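Local structure of NAD-dependent aldehyde dehydrogenase (Burkholderia multivorans, 5UJU) at residues A[155-168]-A[216-230]. The protein probably oxidises aldehydes to carboxylic acids with NAD+ as the electron acceptor. Numbering follows the deposited sequence.
Sequences AGGPHAQDRALEAV and FPTWNGYPGLFADLA
Helix 217-230, the connecting helix of a beta-alpha-beta crossover between the parallel strands 191-211 and 234-238 in the Rossmann-like NAD-binding domain of the aldehyde dehydrogenase fold, packs near-parallel to helix 158-168 through a seam of alanines, running from Ala160 against Trp219 to Val168 CG2 against Ala230 CB. Their axes approach to 7.8 Å and cross at -23°, a closeness consistent with the small side chains of Ala160, Ala164 and Ala167. The methyl of Ala160 presses on Trp219 CA at 3.6 Å and also touches the ring of Tyr222. One turn on, Ala164 CB lies 3.5 Å from Phe226 CD2 and against Tyr222 CB; Leu127 of helix 97-132 borders this apolar cluster. Ala167 CB then rests on the carbonyl oxygen of Pro223, the residue at which helix 217-230 kinks. The Tyr222 ring is held between Thr218 CB on one face and Phe226 CE2 on the other. Its hydroxyl bonds to Thr250 OG1 and to a water; that water donates to Gly156 O and accepts from Gln161 NE2, while Asn131 ND2 bonds Gln161 OE1. Trp219 CG stands anti to the backbone N, which lays the indole alongside helix 158-168, where Arg163 CG makes an off-centre CH-pi contact over one face. Arg163 bends at chi2, and its guanidinium plane is turned 74° from the indole; NH1 forms a salt bridge with Glu166 OE1, NH2 reaches Asp530 O, and a second water accepts from both Arg163 NE and Trp219 NE1. Where the preceding helix gives way at Gly157, Thr218 OG1 donates to Gly156 O at 2.8 Å, approaching the carbonyl from the side at a C=O...OG1 angle of 108°.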
# COMPACT_ATOMS: atom_id res chain seq x y z
N ALA A 155 -1.50 24.07 15.38
CA ALA A 155 -1.18 23.32 14.17
C ALA A 155 0.27 22.88 14.13
O ALA A 155 0.58 21.82 13.59
CB ALA A 155 -1.53 24.16 12.93
N GLY A 156 1.19 23.68 14.68
CA GLY A 156 2.58 23.28 14.64
C GLY A 156 2.98 22.34 15.76
O GLY A 156 3.89 21.53 15.60
N GLY A 157 2.28 22.42 16.90
CA GLY A 157 2.63 21.63 18.06
C GLY A 157 1.63 20.50 18.30
O GLY A 157 1.60 19.52 17.57
N PRO A 158 0.78 20.66 19.32
CA PRO A 158 -0.15 19.57 19.71
C PRO A 158 -0.90 18.88 18.58
O PRO A 158 -0.96 17.65 18.57
CB PRO A 158 -1.11 20.29 20.66
CG PRO A 158 -0.25 21.31 21.32
CD PRO A 158 0.78 21.75 20.30
N HIS A 159 -1.49 19.62 17.63
CA HIS A 159 -2.25 18.95 16.57
C HIS A 159 -1.34 18.15 15.65
O HIS A 159 -1.71 17.05 15.21
CB HIS A 159 -3.07 19.97 15.76
CG HIS A 159 -4.23 20.55 16.50
ND1 HIS A 159 -5.10 21.46 15.93
CD2 HIS A 159 -4.67 20.35 17.76
CE1 HIS A 159 -6.01 21.80 16.82
NE2 HIS A 159 -5.78 21.14 17.94
N ALA A 160 -0.14 18.67 15.36
CA ALA A 160 0.82 17.90 14.58
C ALA A 160 1.29 16.68 15.36
O ALA A 160 1.42 15.59 14.79
CB ALA A 160 2.03 18.76 14.19
N GLN A 161 1.52 16.86 16.66
CA GLN A 161 1.89 15.74 17.52
C GLN A 161 0.77 14.70 17.58
O GLN A 161 1.04 13.50 17.56
CB GLN A 161 2.25 16.28 18.90
CG GLN A 161 3.49 17.19 18.87
CD GLN A 161 3.45 18.29 19.90
OE1 GLN A 161 2.62 18.27 20.81
NE2 GLN A 161 4.36 19.25 19.77
N ASP A 162 -0.49 15.15 17.60
CA ASP A 162 -1.62 14.24 17.46
C ASP A 162 -1.50 13.39 16.19
O ASP A 162 -1.67 12.16 16.23
CB ASP A 162 -2.94 15.02 17.42
CG ASP A 162 -3.38 15.54 18.77
OD1 ASP A 162 -2.93 15.01 19.81
OD2 ASP A 162 -4.19 16.50 18.79
N ARG A 163 -1.24 14.03 15.06
CA ARG A 163 -1.17 13.31 13.78
C ARG A 163 0.04 12.38 13.73
O ARG A 163 -0.02 11.32 13.11
CB ARG A 163 -1.14 14.30 12.61
CG ARG A 163 -2.49 15.00 12.32
CD ARG A 163 -3.53 14.02 11.76
NE ARG A 163 -4.82 14.66 11.49
CZ ARG A 163 -5.88 14.03 10.96
NH1 ARG A 163 -5.83 12.74 10.66
NH2 ARG A 163 -7.01 14.70 10.75
N ALA A 164 1.15 12.80 14.34
CA ALA A 164 2.29 11.89 14.47
C ALA A 164 1.91 10.67 15.30
O ALA A 164 2.16 9.53 14.90
CB ALA A 164 3.48 12.63 15.09
N LEU A 165 1.26 10.89 16.44
CA LEU A 165 0.88 9.78 17.31
C LEU A 165 -0.12 8.86 16.62
O LEU A 165 -0.06 7.63 16.77
CB LEU A 165 0.27 10.34 18.60
CG LEU A 165 -0.14 9.24 19.60
CD1 LEU A 165 1.06 8.72 20.31
CD2 LEU A 165 -1.16 9.74 20.59
N GLU A 166 -1.04 9.44 15.85
CA GLU A 166 -1.95 8.66 15.03
C GLU A 166 -1.20 7.74 14.08
O GLU A 166 -1.54 6.56 13.94
CB GLU A 166 -2.87 9.61 14.26
CG GLU A 166 -3.88 8.93 13.39
CD GLU A 166 -4.75 9.95 12.66
OE1 GLU A 166 -4.17 10.82 11.97
OE2 GLU A 166 -5.99 9.87 12.78
N ALA A 167 -0.18 8.26 13.41
CA ALA A 167 0.61 7.44 12.50
C ALA A 167 1.32 6.30 13.24
O ALA A 167 1.38 5.17 12.75
CB ALA A 167 1.62 8.31 11.75
N VAL A 168 1.86 6.59 14.43
CA VAL A 168 2.51 5.55 15.23
C VAL A 168 1.50 4.48 15.63
O VAL A 168 1.80 3.28 15.58
CB VAL A 168 3.20 6.18 16.46
CG1 VAL A 168 3.71 5.09 17.40
CG2 VAL A 168 4.34 7.09 16.04
N PHE A 216 2.62 24.07 6.43
CA PHE A 216 2.39 23.20 7.59
C PHE A 216 3.54 22.22 7.71
O PHE A 216 3.36 21.00 7.55
CB PHE A 216 1.04 22.48 7.49
CG PHE A 216 -0.15 23.39 7.69
CD1 PHE A 216 -0.64 24.14 6.64
CD2 PHE A 216 -0.76 23.49 8.93
CE1 PHE A 216 -1.73 24.99 6.83
CE2 PHE A 216 -1.85 24.34 9.13
CZ PHE A 216 -2.33 25.09 8.07
N PRO A 217 4.73 22.71 8.06
CA PRO A 217 5.92 21.84 8.05
C PRO A 217 5.81 20.65 9.00
O PRO A 217 6.14 19.52 8.61
CB PRO A 217 7.06 22.79 8.44
CG PRO A 217 6.40 23.90 9.21
CD PRO A 217 5.04 24.07 8.55
N THR A 218 5.33 20.87 10.23
CA THR A 218 5.20 19.74 11.15
C THR A 218 3.89 18.98 10.93
O THR A 218 3.88 17.75 10.97
CB THR A 218 5.32 20.22 12.60
OG1 THR A 218 4.33 21.23 12.86
CG2 THR A 218 6.72 20.79 12.85
N TRP A 219 2.78 19.68 10.72
CA TRP A 219 1.50 19.00 10.61
C TRP A 219 1.48 18.07 9.41
O TRP A 219 1.01 16.93 9.50
CB TRP A 219 0.36 20.01 10.51
CG TRP A 219 -1.01 19.41 10.77
CD1 TRP A 219 -1.69 19.40 11.96
CD2 TRP A 219 -1.87 18.77 9.81
NE1 TRP A 219 -2.92 18.79 11.80
CE2 TRP A 219 -3.05 18.39 10.50
CE3 TRP A 219 -1.76 18.47 8.45
CZ2 TRP A 219 -4.11 17.73 9.86
CZ3 TRP A 219 -2.81 17.82 7.82
CH2 TRP A 219 -3.97 17.45 8.53
N ASN A 220 1.97 18.55 8.26
CA ASN A 220 2.09 17.69 7.09
C ASN A 220 3.33 16.80 7.14
O ASN A 220 3.31 15.70 6.57
CB ASN A 220 2.10 18.51 5.80
CG ASN A 220 0.73 19.05 5.44
OD1 ASN A 220 0.54 20.25 5.28
ND2 ASN A 220 -0.23 18.15 5.29
N GLY A 221 4.41 17.25 7.77
CA GLY A 221 5.63 16.45 7.77
C GLY A 221 5.65 15.31 8.77
O GLY A 221 6.20 14.24 8.48
N TYR A 222 5.05 15.52 9.94
CA TYR A 222 5.14 14.51 10.99
C TYR A 222 4.55 13.15 10.62
O TYR A 222 5.15 12.14 11.01
CB TYR A 222 4.46 14.99 12.28
CG TYR A 222 5.30 15.92 13.10
CD1 TYR A 222 6.50 16.43 12.62
CD2 TYR A 222 4.88 16.32 14.36
CE1 TYR A 222 7.27 17.31 13.38
CE2 TYR A 222 5.63 17.18 15.12
CZ TYR A 222 6.82 17.67 14.63
OH TYR A 222 7.56 18.52 15.41
N PRO A 223 3.39 13.05 9.94
CA PRO A 223 2.84 11.70 9.69
C PRO A 223 3.80 10.79 8.93
O PRO A 223 3.96 9.63 9.32
CB PRO A 223 1.56 11.99 8.89
CG PRO A 223 1.12 13.34 9.38
CD PRO A 223 2.43 14.10 9.54
N GLY A 224 4.45 11.28 7.88
CA GLY A 224 5.42 10.46 7.18
C GLY A 224 6.67 10.17 8.00
O GLY A 224 7.18 9.04 7.99
N LEU A 225 7.17 11.17 8.72
CA LEU A 225 8.38 10.99 9.52
C LEU A 225 8.20 9.90 10.57
O LEU A 225 9.03 9.00 10.70
CB LEU A 225 8.76 12.32 10.17
CG LEU A 225 9.76 12.35 11.34
CD1 LEU A 225 11.11 11.75 10.95
CD2 LEU A 225 9.93 13.79 11.84
N PHE A 226 7.09 9.96 11.31
CA PHE A 226 6.88 9.02 12.40
C PHE A 226 6.31 7.69 11.93
O PHE A 226 6.56 6.67 12.59
CB PHE A 226 5.99 9.69 13.46
CG PHE A 226 6.74 10.71 14.25
CD1 PHE A 226 7.55 10.32 15.31
CD2 PHE A 226 6.72 12.05 13.88
CE1 PHE A 226 8.29 11.25 16.02
CE2 PHE A 226 7.46 12.99 14.59
CZ PHE A 226 8.24 12.58 15.67
N ALA A 227 5.57 7.65 10.82
CA ALA A 227 5.28 6.35 10.21
C ALA A 227 6.56 5.63 9.80
O ALA A 227 6.67 4.40 9.92
CB ALA A 227 4.37 6.54 8.99
N ASP A 228 7.52 6.38 9.25
CA ASP A 228 8.82 5.82 8.89
C ASP A 228 9.52 5.27 10.13
O ASP A 228 9.94 4.11 10.15
CB ASP A 228 9.68 6.87 8.20
CG ASP A 228 9.36 7.08 6.72
OD1 ASP A 228 8.60 6.28 6.14
OD2 ASP A 228 9.89 8.06 6.13
N LEU A 229 9.64 6.10 11.17
CA LEU A 229 10.39 5.71 12.37
C LEU A 229 9.73 4.54 13.09
O LEU A 229 10.41 3.60 13.51
CB LEU A 229 10.53 6.90 13.32
CG LEU A 229 11.56 7.96 12.97
CD1 LEU A 229 11.45 9.12 13.97
CD2 LEU A 229 12.98 7.33 12.98
N ALA A 230 8.40 4.59 13.23
CA ALA A 230 7.65 3.55 13.93
C ALA A 230 7.71 2.21 13.22
O ALA A 230 7.34 1.19 13.81
CB ALA A 230 6.18 3.98 14.11
O HOH W 1 5.51 19.78 17.26
O HOH W 2 -5.32 17.21 13.16